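Local coordinates for rhamnosidase B (Bacillus sp., PDB 2OKX), which probably hydrolyses terminal alpha-L-rhamnosidic bonds, releasing rhamnose, as an alpha-L-rhamnosidase of glycoside hydrolase family 78, at residues A[217-222]-A[334-339]; A[704-709]-A[730-735]; A[546-551]-A[830-835]; A[893-898]-A[923-928]; A[639-644]-A[648-653]. All coordinates share one frame; numbering follows the deposited sequence.

Contact 1: residues A[217-222]-A[334-339]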
# COMPACT_ATOMS: atom_id res chain seq x y z
N PRO A 217 -1.21 -4.81 28.26
CA PRO A 217 -0.88 -6.05 28.98
C PRO A 217 0.48 -5.91 29.66
O PRO A 217 1.34 -5.17 29.17
CB PRO A 217 -0.86 -7.10 27.87
CG PRO A 217 -1.77 -6.52 26.81
CD PRO A 217 -1.37 -5.07 26.82
N LYS A 218 0.68 -6.61 30.77
CA LYS A 218 1.95 -6.56 31.49
C LYS A 218 3.10 -6.85 30.52
O LYS A 218 4.15 -6.21 30.56
CB LYS A 218 1.98 -7.60 32.61
CG LYS A 218 0.81 -7.57 33.59
CD LYS A 218 0.82 -6.32 34.46
CE LYS A 218 -0.15 -6.46 35.63
NZ LYS A 218 -1.55 -6.74 35.21
N TYR A 219 2.87 -7.82 29.63
CA TYR A 219 3.86 -8.23 28.64
C TYR A 219 3.25 -8.20 27.24
O TYR A 219 2.19 -8.77 27.01
CB TYR A 219 4.34 -9.65 28.97
CG TYR A 219 5.29 -10.25 27.95
CD1 TYR A 219 6.61 -9.80 27.85
CD2 TYR A 219 4.86 -11.24 27.07
CE1 TYR A 219 7.47 -10.32 26.88
CE2 TYR A 219 5.72 -11.76 26.11
CZ TYR A 219 7.01 -11.30 26.02
OH TYR A 219 7.85 -11.79 25.05
N ALA A 220 3.90 -7.50 26.31
CA ALA A 220 3.44 -7.42 24.92
C ALA A 220 4.67 -7.33 24.04
O ALA A 220 5.48 -6.41 24.19
CB ALA A 220 2.55 -6.20 24.72
N ALA A 221 4.82 -8.28 23.12
CA ALA A 221 5.99 -8.28 22.26
C ALA A 221 5.67 -8.51 20.80
O ALA A 221 4.71 -9.20 20.46
CB ALA A 221 6.98 -9.35 22.75
N ALA A 222 6.49 -7.91 19.94
CA ALA A 222 6.34 -8.05 18.50
C ALA A 222 7.54 -8.87 18.04
O ALA A 222 8.70 -8.50 18.30
CB ALA A 222 6.34 -6.67 17.84
N GLY A 334 19.22 -12.04 26.20
CA GLY A 334 18.43 -10.83 26.39
C GLY A 334 16.95 -10.99 26.09
O GLY A 334 16.12 -10.31 26.68
N VAL A 335 16.62 -11.89 25.17
CA VAL A 335 15.23 -12.15 24.79
C VAL A 335 14.73 -13.38 25.55
O VAL A 335 15.30 -14.46 25.42
CB VAL A 335 15.11 -12.39 23.27
CG1 VAL A 335 13.67 -12.68 22.89
CG2 VAL A 335 15.64 -11.19 22.51
N PRO A 336 13.66 -13.23 26.34
CA PRO A 336 13.06 -14.30 27.14
C PRO A 336 12.34 -15.40 26.36
O PRO A 336 11.63 -16.22 26.96
CB PRO A 336 12.13 -13.55 28.07
CG PRO A 336 11.63 -12.44 27.20
CD PRO A 336 12.91 -11.97 26.52
N LEU A 337 12.50 -15.42 25.05
CA LEU A 337 11.86 -16.43 24.22
C LEU A 337 12.91 -17.14 23.38
O LEU A 337 14.00 -16.61 23.16
CB LEU A 337 10.84 -15.78 23.26
CG LEU A 337 9.71 -14.93 23.83
CD1 LEU A 337 8.89 -14.35 22.68
CD2 LEU A 337 8.84 -15.76 24.73
N ALA A 338 12.57 -18.33 22.94
CA ALA A 338 13.45 -19.12 22.09
C ALA A 338 12.55 -19.78 21.05
O ALA A 338 11.35 -19.89 21.24
CB ALA A 338 14.16 -20.19 22.91
N THR A 339 13.13 -20.19 19.93
CA THR A 339 12.34 -20.86 18.91
C THR A 339 12.89 -22.26 18.74
O THR A 339 14.09 -22.49 18.93
CB THR A 339 12.36 -20.11 17.57
OG1 THR A 339 13.71 -19.95 17.12
CG2 THR A 339 11.72 -18.74 17.72
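Tyr219, the first residue of strand 219-223, and Leu337, in segment 334-339, have backbones too far apart to pair, their CA atoms lying 12.3 Å from each other. The gap is bridged by side chains alone, which come at each other from opposite directions. Tyr219 does most of the reaching: its CG is anti to the backbone N (chi1 175°), which carries the ring away from its own strand and brings the phenol oxygen to the branched end of Leu337. There OH sits 3.6 Å from Leu337 CD1 and 3.8 Å from Leu337 CG, with Leu337 CD2 a little farther off at 4.1 Å. The fork of the leucine thus meets the hydroxyl and not the face of the ring. Pro336 adds a looser touch, its CG 4.4 Å from Tyr219 OH. Although apolar carbons of Leu337 and Pro336 lie beside it, the buried hydroxyl has a polar partner, because it is hydrogen-bonded to the hydroxyl of Tyr392. That second tyrosine, in strand 392-393, also packs against Pro336 and Leu337 and so belongs to the same cluster. Phe316 and Ile318 of strand 314-320 extend the apolar surroundings, while Pro336 O accepts a hydrogen bond from Thr248 OG1. Strand 219-223 belongs to an antiparallel five-stranded sheet and strand 338-340 to a second antiparallel sheet. Side chains meeting between two such layers are characteristic of a beta-sandwich core, consistent with the galactose-binding-like family of domain D2.

Contact 2: residues A[704-709]-A[730-735]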
# COMPACT_ATOMS: atom_id res chain seq x y z
N LYS A 704 -8.14 -9.97 -25.79
CA LYS A 704 -8.22 -8.52 -25.87
C LYS A 704 -6.84 -7.86 -25.79
O LYS A 704 -6.59 -6.86 -26.45
CB LYS A 704 -9.12 -7.95 -24.77
CG LYS A 704 -9.36 -6.45 -24.90
CD LYS A 704 -10.16 -5.90 -23.75
CE LYS A 704 -10.14 -4.37 -23.76
NZ LYS A 704 -10.75 -3.81 -22.53
N ALA A 705 -5.96 -8.42 -24.97
CA ALA A 705 -4.61 -7.88 -24.82
C ALA A 705 -3.86 -8.00 -26.14
O ALA A 705 -3.16 -7.08 -26.56
CB ALA A 705 -3.86 -8.62 -23.72
N LEU A 706 -4.01 -9.14 -26.80
CA LEU A 706 -3.36 -9.38 -28.08
C LEU A 706 -3.83 -8.36 -29.11
O LEU A 706 -3.05 -7.88 -29.93
CB LEU A 706 -3.69 -10.79 -28.57
CG LEU A 706 -3.02 -11.92 -27.79
CD1 LEU A 706 -3.73 -13.24 -28.06
CD2 LEU A 706 -1.55 -11.99 -28.16
N ARG A 707 -5.12 -8.03 -29.06
CA ARG A 707 -5.68 -7.06 -29.99
C ARG A 707 -5.32 -5.63 -29.60
O ARG A 707 -4.92 -4.83 -30.45
CB ARG A 707 -7.20 -7.24 -30.06
CG ARG A 707 -7.60 -8.54 -30.73
CD ARG A 707 -9.06 -8.88 -30.52
NE ARG A 707 -9.44 -10.06 -31.29
CZ ARG A 707 -10.56 -10.76 -31.10
NH1 ARG A 707 -10.82 -11.81 -31.86
NH2 ARG A 707 -11.41 -10.40 -30.15
N ASP A 708 -5.45 -5.31 -28.32
CA ASP A 708 -5.11 -3.98 -27.83
C ASP A 708 -3.66 -3.62 -28.17
O ASP A 708 -3.33 -2.45 -28.38
CB ASP A 708 -5.31 -3.89 -26.32
CG ASP A 708 -6.77 -3.83 -25.92
OD1 ASP A 708 -7.07 -4.01 -24.72
OD2 ASP A 708 -7.63 -3.61 -26.80
N SER A 709 -2.80 -4.63 -28.24
CA SER A 709 -1.38 -4.42 -28.53
C SER A 709 -1.15 -3.77 -29.90
O SER A 709 -0.16 -3.07 -30.10
CB SER A 709 -0.62 -5.75 -28.47
OG SER A 709 -0.99 -6.61 -29.53
N ASP A 730 -7.72 -14.53 -32.77
CA ASP A 730 -8.86 -15.15 -33.43
C ASP A 730 -8.93 -16.64 -33.08
O ASP A 730 -9.99 -17.15 -32.72
CB ASP A 730 -8.77 -14.99 -34.94
CG ASP A 730 -9.02 -13.56 -35.39
OD1 ASP A 730 -8.29 -12.66 -34.94
OD2 ASP A 730 -9.95 -13.34 -36.20
N LEU A 731 -7.79 -17.31 -33.20
CA LEU A 731 -7.72 -18.74 -32.89
C LEU A 731 -8.12 -18.98 -31.44
O LEU A 731 -8.87 -19.91 -31.15
CB LEU A 731 -6.29 -19.25 -33.12
CG LEU A 731 -5.76 -19.19 -34.56
CD1 LEU A 731 -4.32 -19.68 -34.58
CD2 LEU A 731 -6.62 -20.05 -35.47
N LEU A 732 -7.61 -18.14 -30.55
CA LEU A 732 -7.91 -18.27 -29.13
C LEU A 732 -9.40 -18.03 -28.88
O LEU A 732 -10.06 -18.83 -28.21
CB LEU A 732 -7.09 -17.27 -28.32
CG LEU A 732 -6.61 -17.72 -26.93
CD1 LEU A 732 -6.13 -16.50 -26.14
CD2 LEU A 732 -7.72 -18.43 -26.18
N ALA A 733 -9.93 -16.94 -29.43
CA ALA A 733 -11.34 -16.61 -29.26
C ALA A 733 -12.24 -17.75 -29.72
O ALA A 733 -13.23 -18.08 -29.06
CB ALA A 733 -11.67 -15.33 -30.03
N GLU A 734 -11.90 -18.34 -30.87
CA GLU A 734 -12.69 -19.44 -31.41
C GLU A 734 -12.63 -20.66 -30.50
O GLU A 734 -13.66 -21.29 -30.22
CB GLU A 734 -12.18 -19.81 -32.81
CG GLU A 734 -13.04 -20.83 -33.53
CD GLU A 734 -12.48 -21.22 -34.88
OE1 GLU A 734 -13.12 -22.02 -35.59
OE2 GLU A 734 -11.38 -20.73 -35.23
N THR A 735 -11.43 -21.00 -30.04
CA THR A 735 -11.25 -22.14 -29.15
C THR A 735 -12.05 -21.92 -27.87
O THR A 735 -12.68 -22.84 -27.35
CB THR A 735 -9.76 -22.32 -28.78
OG1 THR A 735 -8.99 -22.48 -29.98
CG2 THR A 735 -9.58 -23.56 -27.91
O HOH W 1 -7.66 -10.47 -33.67
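The guanidinium of Arg707 is approached at its edge by two partners, a water lying in its plane and Asp730 OD1 lying near it, while the methyl of Ala733 comes up obliquely. The setting is an antiparallel helix pair of the alpha-barrel domain of this enzyme: the axes of 704-709 and 730-735 pass 10.6 Å apart, with their directions 156° from each other. Side chains bridge this spacing. Arg707 is drawn out straight from CG to NE, so it spans toward the second helix, where NH1 ends 4.1 Å from Ala733 CB. The same NH1 is also 4.1 Å from Asp730 OD1, too far for a salt bridge, and the carboxylate plane stands 83° from that of the guanidinium. The opposite charges probably still attract, but the link between them is the water. Beside this polar pair the packing is apolar and buried. Leu706 CD1 just meets Leu732 CD1 at 4.5 Å, and Leu706 also lies on Phe725 and Ala729 of the second helix and on Leu661 of helix 647-665. On the far side of the first helix, Asp708 forms a salt bridge with Arg638. The water between the two side chains accepts from Arg707 NE at 3.0 Å and donates to Asp730 OD1 at 2.6 Å, so the arginine and the aspartate share one solvent molecule.

Contact 3: residues A[546-551]-A[830-835]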
# COMPACT_ATOMS: atom_id res chain seq x y z
N LEU A 546 -25.01 10.58 -5.61
CA LEU A 546 -23.99 10.42 -6.64
C LEU A 546 -22.86 11.42 -6.42
O LEU A 546 -21.70 11.09 -6.62
CB LEU A 546 -24.61 10.60 -8.03
CG LEU A 546 -25.55 9.46 -8.45
CD1 LEU A 546 -26.14 9.75 -9.84
CD2 LEU A 546 -24.79 8.14 -8.46
N ASN A 547 -23.20 12.65 -6.02
CA ASN A 547 -22.18 13.66 -5.76
C ASN A 547 -21.21 13.19 -4.68
O ASN A 547 -20.00 13.39 -4.78
CB ASN A 547 -22.80 14.98 -5.31
CG ASN A 547 -23.59 15.65 -6.40
OD1 ASN A 547 -23.46 15.30 -7.57
ND2 ASN A 547 -24.42 16.62 -6.02
N ALA A 548 -21.77 12.56 -3.65
CA ALA A 548 -20.95 12.06 -2.55
C ALA A 548 -20.08 10.90 -3.00
O ALA A 548 -18.94 10.76 -2.55
CB ALA A 548 -21.84 11.64 -1.38
N THR A 549 -20.59 10.05 -3.89
CA THR A 549 -19.81 8.91 -4.36
C THR A 549 -18.64 9.42 -5.19
O THR A 549 -17.56 8.84 -5.16
CB THR A 549 -20.65 7.91 -5.21
OG1 THR A 549 -21.00 8.50 -6.47
CG2 THR A 549 -21.92 7.50 -4.47
N TRP A 550 -18.86 10.51 -5.92
CA TRP A 550 -17.80 11.10 -6.74
C TRP A 550 -16.73 11.69 -5.81
O TRP A 550 -15.53 11.55 -6.04
CB TRP A 550 -18.36 12.22 -7.63
CG TRP A 550 -17.39 12.67 -8.69
CD1 TRP A 550 -17.25 12.15 -9.96
CD2 TRP A 550 -16.39 13.69 -8.57
NE1 TRP A 550 -16.22 12.78 -10.62
CE2 TRP A 550 -15.68 13.74 -9.80
CE3 TRP A 550 -16.03 14.58 -7.55
CZ2 TRP A 550 -14.63 14.63 -10.02
CZ3 TRP A 550 -14.98 15.46 -7.77
CH2 TRP A 550 -14.29 15.48 -9.00
N GLU A 551 -17.20 12.35 -4.75
CA GLU A 551 -16.32 12.97 -3.77
C GLU A 551 -15.38 11.95 -3.12
O GLU A 551 -14.17 12.16 -3.06
CB GLU A 551 -17.17 13.67 -2.70
CG GLU A 551 -16.42 14.59 -1.77
CD GLU A 551 -15.80 15.78 -2.48
OE1 GLU A 551 -16.46 16.36 -3.37
OE2 GLU A 551 -14.67 16.15 -2.13
N GLN A 830 -23.84 2.13 0.21
CA GLN A 830 -23.63 1.33 1.41
C GLN A 830 -22.33 1.74 2.11
O GLN A 830 -22.22 1.65 3.33
CB GLN A 830 -23.60 -0.16 1.07
CG GLN A 830 -22.30 -0.64 0.45
CD GLN A 830 -22.29 -2.14 0.18
OE1 GLN A 830 -22.65 -2.94 1.05
NE2 GLN A 830 -21.86 -2.53 -1.02
N MET A 831 -21.35 2.19 1.33
CA MET A 831 -20.08 2.63 1.90
C MET A 831 -20.34 3.91 2.69
O MET A 831 -19.88 4.05 3.83
CB MET A 831 -19.07 2.93 0.80
CG MET A 831 -18.63 1.72 0.01
SD MET A 831 -17.43 2.18 -1.25
CE MET A 831 -17.64 0.82 -2.42
N LEU A 832 -21.08 4.82 2.08
CA LEU A 832 -21.42 6.09 2.71
C LEU A 832 -22.28 5.90 3.96
O LEU A 832 -22.24 6.71 4.89
CB LEU A 832 -22.14 6.99 1.71
CG LEU A 832 -21.24 7.50 0.58
CD1 LEU A 832 -22.09 8.06 -0.56
CD2 LEU A 832 -20.29 8.55 1.13
N ARG A 833 -23.06 4.82 3.98
CA ARG A 833 -23.92 4.55 5.13
C ARG A 833 -23.03 4.40 6.37
O ARG A 833 -23.41 4.82 7.46
CB ARG A 833 -24.74 3.28 4.91
CG ARG A 833 -25.77 2.99 6.01
CD ARG A 833 -25.20 2.08 7.12
NE ARG A 833 -26.15 1.92 8.23
CZ ARG A 833 -26.34 2.82 9.19
NH1 ARG A 833 -25.64 3.95 9.19
NH2 ARG A 833 -27.22 2.59 10.15
N TYR A 834 -21.86 3.80 6.18
CA TYR A 834 -20.93 3.61 7.29
C TYR A 834 -19.90 4.74 7.39
O TYR A 834 -18.81 4.56 7.93
CB TYR A 834 -20.22 2.25 7.15
CG TYR A 834 -21.17 1.09 7.34
CD1 TYR A 834 -21.77 0.46 6.24
CD2 TYR A 834 -21.54 0.66 8.61
CE1 TYR A 834 -22.70 -0.56 6.41
CE2 TYR A 834 -22.47 -0.36 8.79
CZ TYR A 834 -23.05 -0.96 7.68
OH TYR A 834 -23.99 -1.95 7.87
N ASP A 835 -20.27 5.90 6.87
CA ASP A 835 -19.44 7.10 6.90
C ASP A 835 -18.08 6.98 6.20
O ASP A 835 -17.09 7.57 6.64
CB ASP A 835 -19.23 7.54 8.36
CG ASP A 835 -18.71 8.97 8.48
OD1 ASP A 835 -19.08 9.81 7.63
OD2 ASP A 835 -17.94 9.25 9.42
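Where two helices of the alpha-barrel glycosidase domain come together, Leu832, on the last turn of helix 817-833, fits its tip against Ala548 and Thr549 of helix 544-559. The two segments are nearly 280 residues apart in the chain, so the contact brings the beginning of the helical domain against one of its late helices. A single methyl does the touching: Leu832 CD1 lies 3.7 Å from Ala548 CB and 4.0 Å from Thr549 CG2. The leucine CG is anti to its carbonyl carbon (chi1 -69°), and the side chain leaves its helix toward the neighbouring one, crossing that of Thr549 at about a right angle. Thr549 divides its two branches between different tasks. Its CG2 touches the leucine methyl, whereas OG1 turns back onto its own helix and donates to the carbonyl O of Leu546. Other sides of Thr549 pack on Tyr828 and on Pro868 and Leu872 of helix 868-876. Just past Leu832 the helix closes in a Schellman motif with Asp835, at positive phi, as its C-prime residue; Asp835 N bonds to Leu832 O at 2.9 Å, and the carboxylate of Asp835 makes a salt bridge with Arg506. In the facing helix, Leu546 O serves two donors, Trp550 N at 3.0 Å and Thr549 OG1 at 2.7 Å, the hydroxyl arriving at a C=O...donor angle of 120°.

Contact 4: residues A[893-898]-A[923-928]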
# COMPACT_ATOMS: atom_id res chain seq x y z
N PRO A 893 -24.37 13.33 -23.56
CA PRO A 893 -24.97 13.15 -22.24
C PRO A 893 -25.97 12.00 -22.17
O PRO A 893 -26.63 11.68 -23.16
CB PRO A 893 -25.63 14.50 -21.96
CG PRO A 893 -24.84 15.47 -22.80
CD PRO A 893 -24.66 14.68 -24.08
N GLN A 894 -26.06 11.39 -20.99
CA GLN A 894 -27.01 10.32 -20.71
C GLN A 894 -27.54 10.67 -19.32
O GLN A 894 -27.12 10.09 -18.31
CB GLN A 894 -26.32 8.94 -20.69
CG GLN A 894 -25.83 8.47 -22.06
CD GLN A 894 -26.95 8.38 -23.09
OE1 GLN A 894 -26.69 8.29 -24.29
NE2 GLN A 894 -28.20 8.40 -22.63
N PRO A 895 -28.46 11.64 -19.24
CA PRO A 895 -29.07 12.11 -17.99
C PRO A 895 -29.77 11.05 -17.14
O PRO A 895 -29.85 11.19 -15.92
CB PRO A 895 -30.05 13.18 -18.46
CG PRO A 895 -29.41 13.69 -19.73
CD PRO A 895 -28.97 12.42 -20.39
N CYS A 896 -30.27 10.00 -17.78
CA CYS A 896 -30.98 8.95 -17.06
C CYS A 896 -32.09 9.64 -16.28
O CYS A 896 -32.93 10.32 -16.88
CB CYS A 896 -30.03 8.21 -16.11
SG CYS A 896 -28.67 7.40 -16.96
N ASP A 897 -32.11 9.49 -14.96
CA ASP A 897 -33.15 10.13 -14.16
C ASP A 897 -32.74 11.43 -13.48
O ASP A 897 -33.43 11.92 -12.59
CB ASP A 897 -33.69 9.15 -13.10
CG ASP A 897 -32.59 8.57 -12.22
OD1 ASP A 897 -32.91 7.67 -11.42
OD2 ASP A 897 -31.42 9.00 -12.32
N LEU A 898 -31.61 12.00 -13.91
CA LEU A 898 -31.12 13.25 -13.34
C LEU A 898 -31.77 14.47 -14.01
O LEU A 898 -32.16 14.40 -15.17
CB LEU A 898 -29.60 13.33 -13.51
CG LEU A 898 -28.79 12.16 -12.94
CD1 LEU A 898 -27.31 12.35 -13.26
CD2 LEU A 898 -29.01 12.08 -11.42
N GLY A 923 -38.47 16.60 -21.98
CA GLY A 923 -37.75 16.21 -23.19
C GLY A 923 -36.89 17.28 -23.82
O GLY A 923 -36.45 17.14 -24.96
N LYS A 924 -36.61 18.35 -23.08
CA LYS A 924 -35.81 19.44 -23.62
C LYS A 924 -34.66 19.85 -22.70
O LYS A 924 -34.88 20.24 -21.55
CB LYS A 924 -36.70 20.64 -23.91
CG LYS A 924 -35.99 21.80 -24.59
CD LYS A 924 -36.98 22.90 -24.94
CE LYS A 924 -36.28 24.09 -25.59
NZ LYS A 924 -37.25 25.13 -26.03
N LEU A 925 -33.45 19.76 -23.22
CA LEU A 925 -32.25 20.11 -22.46
C LEU A 925 -31.63 21.44 -22.87
O LEU A 925 -31.83 21.92 -23.99
CB LEU A 925 -31.16 19.05 -22.66
CG LEU A 925 -31.07 17.73 -21.91
CD1 LEU A 925 -29.91 16.92 -22.49
CD2 LEU A 925 -30.85 17.97 -20.42
N LYS A 926 -30.86 22.00 -21.95
CA LYS A 926 -30.10 23.21 -22.19
C LYS A 926 -28.70 22.64 -21.92
O LYS A 926 -28.48 22.01 -20.88
CB LYS A 926 -30.42 24.29 -21.16
CG LYS A 926 -29.84 25.64 -21.51
CD LYS A 926 -29.47 26.43 -20.26
CE LYS A 926 -30.63 26.56 -19.29
NZ LYS A 926 -30.22 27.31 -18.07
N LEU A 927 -27.77 22.83 -22.85
CA LEU A 927 -26.42 22.29 -22.71
C LEU A 927 -25.36 23.31 -23.08
O LEU A 927 -25.46 23.98 -24.11
CB LEU A 927 -26.28 21.05 -23.61
CG LEU A 927 -24.88 20.47 -23.88
CD1 LEU A 927 -24.33 19.86 -22.61
CD2 LEU A 927 -24.96 19.42 -24.98
N ARG A 928 -24.33 23.43 -22.24
CA ARG A 928 -23.23 24.35 -22.48
C ARG A 928 -21.93 23.54 -22.51
O ARG A 928 -21.71 22.66 -21.66
CB ARG A 928 -23.16 25.40 -21.36
CG ARG A 928 -22.04 26.43 -21.51
CD ARG A 928 -21.86 27.23 -20.22
NE ARG A 928 -20.83 28.26 -20.33
CZ ARG A 928 -21.00 29.44 -20.93
NH1 ARG A 928 -22.17 29.74 -21.49
NH2 ARG A 928 -20.00 30.31 -20.96
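Pro893 and Pro895 set their rings against Leu927 and Leu925, one proline to each leucine, in the C-terminal beta domain. The touches are made by ring CG atoms and leucine methyls: Pro893 CG is 4.4 Å from Leu927 CD1, and Pro895 CG is 4.3 Å from Leu925 CD1. Residues 893-895 run roughly against 925-927, yet this is no strand pairing, for the CA atoms of Pro893 and Leu927 stand 9.3 Å apart. Side chains alone meet between the loop and the face of the five-stranded mixed sheet that holds strand 924-932. Strand alternation explains the partners: Leu925 and Leu927 both point to the prolines, whereas Lys924, Lys926 and Arg928 lie exposed. The leucines reach their prolines by different torsions, Leu927 with CG anti to the backbone N (chi1 167°) and Leu925 with CG beside it. In the next shell, Trp917 of the adjoining strand 912-921 packs on both prolines, Phe919 on Pro895, and Val949 of strand 946-954 on Leu927. Farther out the loop is tied to the helical domain, Gln894 by a backbone hydrogen bond with Ile876 and Asp897 by a salt bridge to Arg825. The chain reverses in a type II' beta turn from Pro895 to Leu898, which includes Asp897, with Cys896 at positive phi, closed by Leu898 N donating to Pro895 O at 2.8 Å.

Contact 5: residues A[639-644]-A[648-653]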
# COMPACT_ATOMS: atom_id res chain seq x y z
N GLU A 639 -4.18 2.85 -23.37
CA GLU A 639 -5.00 3.96 -22.92
C GLU A 639 -4.18 5.22 -22.68
O GLU A 639 -4.64 6.33 -22.96
CB GLU A 639 -5.79 3.56 -21.67
CG GLU A 639 -6.91 2.59 -22.00
CD GLU A 639 -7.60 2.01 -20.78
OE1 GLU A 639 -8.72 1.49 -20.94
OE2 GLU A 639 -7.02 2.06 -19.68
N TYR A 640 -2.96 5.06 -22.18
CA TYR A 640 -2.09 6.21 -21.93
C TYR A 640 -1.64 6.81 -23.26
O TYR A 640 -1.62 8.03 -23.42
CB TYR A 640 -0.86 5.79 -21.12
CG TYR A 640 0.17 6.89 -21.00
CD1 TYR A 640 0.03 7.91 -20.05
CD2 TYR A 640 1.27 6.94 -21.86
CE1 TYR A 640 0.96 8.94 -19.96
CE2 TYR A 640 2.20 7.97 -21.78
CZ TYR A 640 2.04 8.97 -20.83
OH TYR A 640 2.98 9.97 -20.75
N ALA A 641 -1.26 5.95 -24.19
CA ALA A 641 -0.81 6.40 -25.50
C ALA A 641 -1.92 7.14 -26.23
O ALA A 641 -1.67 8.15 -26.89
CB ALA A 641 -0.34 5.20 -26.33
N ALA A 642 -3.15 6.64 -26.11
CA ALA A 642 -4.29 7.28 -26.76
C ALA A 642 -4.69 8.58 -26.07
O ALA A 642 -5.09 9.55 -26.72
CB ALA A 642 -5.48 6.32 -26.79
N HIS A 643 -4.57 8.60 -24.74
CA HIS A 643 -4.92 9.77 -23.95
C HIS A 643 -4.03 10.95 -24.29
O HIS A 643 -4.51 12.06 -24.54
CB HIS A 643 -4.79 9.45 -22.46
CG HIS A 643 -5.09 10.61 -21.56
ND1 HIS A 643 -6.37 11.08 -21.34
CD2 HIS A 643 -4.27 11.41 -20.83
CE1 HIS A 643 -6.32 12.11 -20.52
NE2 HIS A 643 -5.06 12.33 -20.19
N THR A 644 -2.73 10.70 -24.28
CA THR A 644 -1.74 11.74 -24.55
C THR A 644 -1.40 11.93 -26.02
O THR A 644 -0.95 13.00 -26.42
CB THR A 644 -0.42 11.43 -23.82
OG1 THR A 644 0.13 10.22 -24.34
CG2 THR A 644 -0.66 11.27 -22.32
N ALA A 648 5.80 8.69 -29.28
CA ALA A 648 7.16 8.39 -28.86
C ALA A 648 7.14 7.34 -27.76
O ALA A 648 7.95 6.41 -27.76
CB ALA A 648 7.85 9.65 -28.38
N PHE A 649 6.22 7.48 -26.82
CA PHE A 649 6.12 6.52 -25.73
C PHE A 649 5.70 5.16 -26.26
O PHE A 649 6.22 4.13 -25.84
CB PHE A 649 5.12 6.99 -24.66
CG PHE A 649 4.65 5.88 -23.76
CD1 PHE A 649 3.47 5.19 -24.04
CD2 PHE A 649 5.41 5.47 -22.67
CE1 PHE A 649 3.07 4.11 -23.26
CE2 PHE A 649 5.02 4.40 -21.89
CZ PHE A 649 3.85 3.72 -22.18
N ALA A 650 4.75 5.15 -27.20
CA ALA A 650 4.27 3.90 -27.78
C ALA A 650 5.43 3.13 -28.40
O ALA A 650 5.53 1.91 -28.25
CB ALA A 650 3.21 4.19 -28.84
N ALA A 651 6.31 3.85 -29.08
CA ALA A 651 7.47 3.25 -29.73
C ALA A 651 8.43 2.69 -28.68
O ALA A 651 8.97 1.60 -28.85
CB ALA A 651 8.18 4.29 -30.60
N ARG A 652 8.64 3.45 -27.61
CA ARG A 652 9.54 3.02 -26.54
C ARG A 652 9.02 1.80 -25.80
O ARG A 652 9.80 0.93 -25.41
CB ARG A 652 9.75 4.14 -25.52
CG ARG A 652 10.51 5.36 -26.03
CD ARG A 652 10.98 6.21 -24.86
NE ARG A 652 9.87 6.75 -24.07
CZ ARG A 652 9.22 7.86 -24.36
NH1 ARG A 652 8.22 8.28 -23.59
NH2 ARG A 652 9.57 8.58 -25.42
N ILE A 653 7.71 1.73 -25.60
CA ILE A 653 7.11 0.62 -24.85
C ILE A 653 6.71 -0.61 -25.67
O ILE A 653 6.57 -1.69 -25.11
CB ILE A 653 5.87 1.12 -24.05
CG1 ILE A 653 5.70 0.29 -22.78
CG2 ILE A 653 4.61 1.03 -24.91
CD1 ILE A 653 6.77 0.53 -21.75
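Tyr640 leaves its helix with CG anti to the backbone N (chi1 172°), and from CB onward one edge of its ring turns to the face of Phe649. CD2 lies 3.6 Å from Phe649 CD1 and just as close to CE1, while CE2, the next atom out, is 3.8 Å from Phe649 CG. The rings form a T-shaped (edge-to-face) pair, with centroids 4.9 Å apart and planes at 77°. Thr644 CG2 rests over one face of the tyrosine ring, and at the tip OH has a weak hydrogen bond to Glu598 OE2. Phe649 is sandwiched: the face turned from Tyr640 takes Ile653 CB, and Ala641 CB sits at its edge. Small residues face each other beside the aromatic pair, Ala641 CB meeting Ala650 CB at 4.5 Å. The segments run at 161° to each other, and helices 627-644 and 647-665 form a helical hairpin of the alpha barrel with two residues between them. Helix 595-603 packs on both aromatic side chains through Val597, Leu601 and Asn602, and Tyr588 of helix 577-590 touches Tyr640. Helix 696-715 lies by the alanines, with Leu712 on Ala641 and Ala715 on Ala650.

Overall arrangement
Contacts 2, 3 and 5 all belong to the helical glycosidase domain, and contact 3 closes a long loop of chain within which contacts 5 and 2 follow in series. Contacts 2 and 5 are close neighbours, their nearest atoms about 6 Å apart; helix 647-665 of contact 5 packs on contact 2, and helix 696-715 of contact 2 packs on contact 5. Contact 4 lies in the C-terminal beta domain and touches contact 3 directly, Leu546 CD1 packing on Leu898 CD2 at 4.0 Å, which joins the two domains. Contact 1 stands apart in domain D2, its centre about 66 Å from that of contact 4. Val423 and His522, which bind calcium, belong to none of these segments.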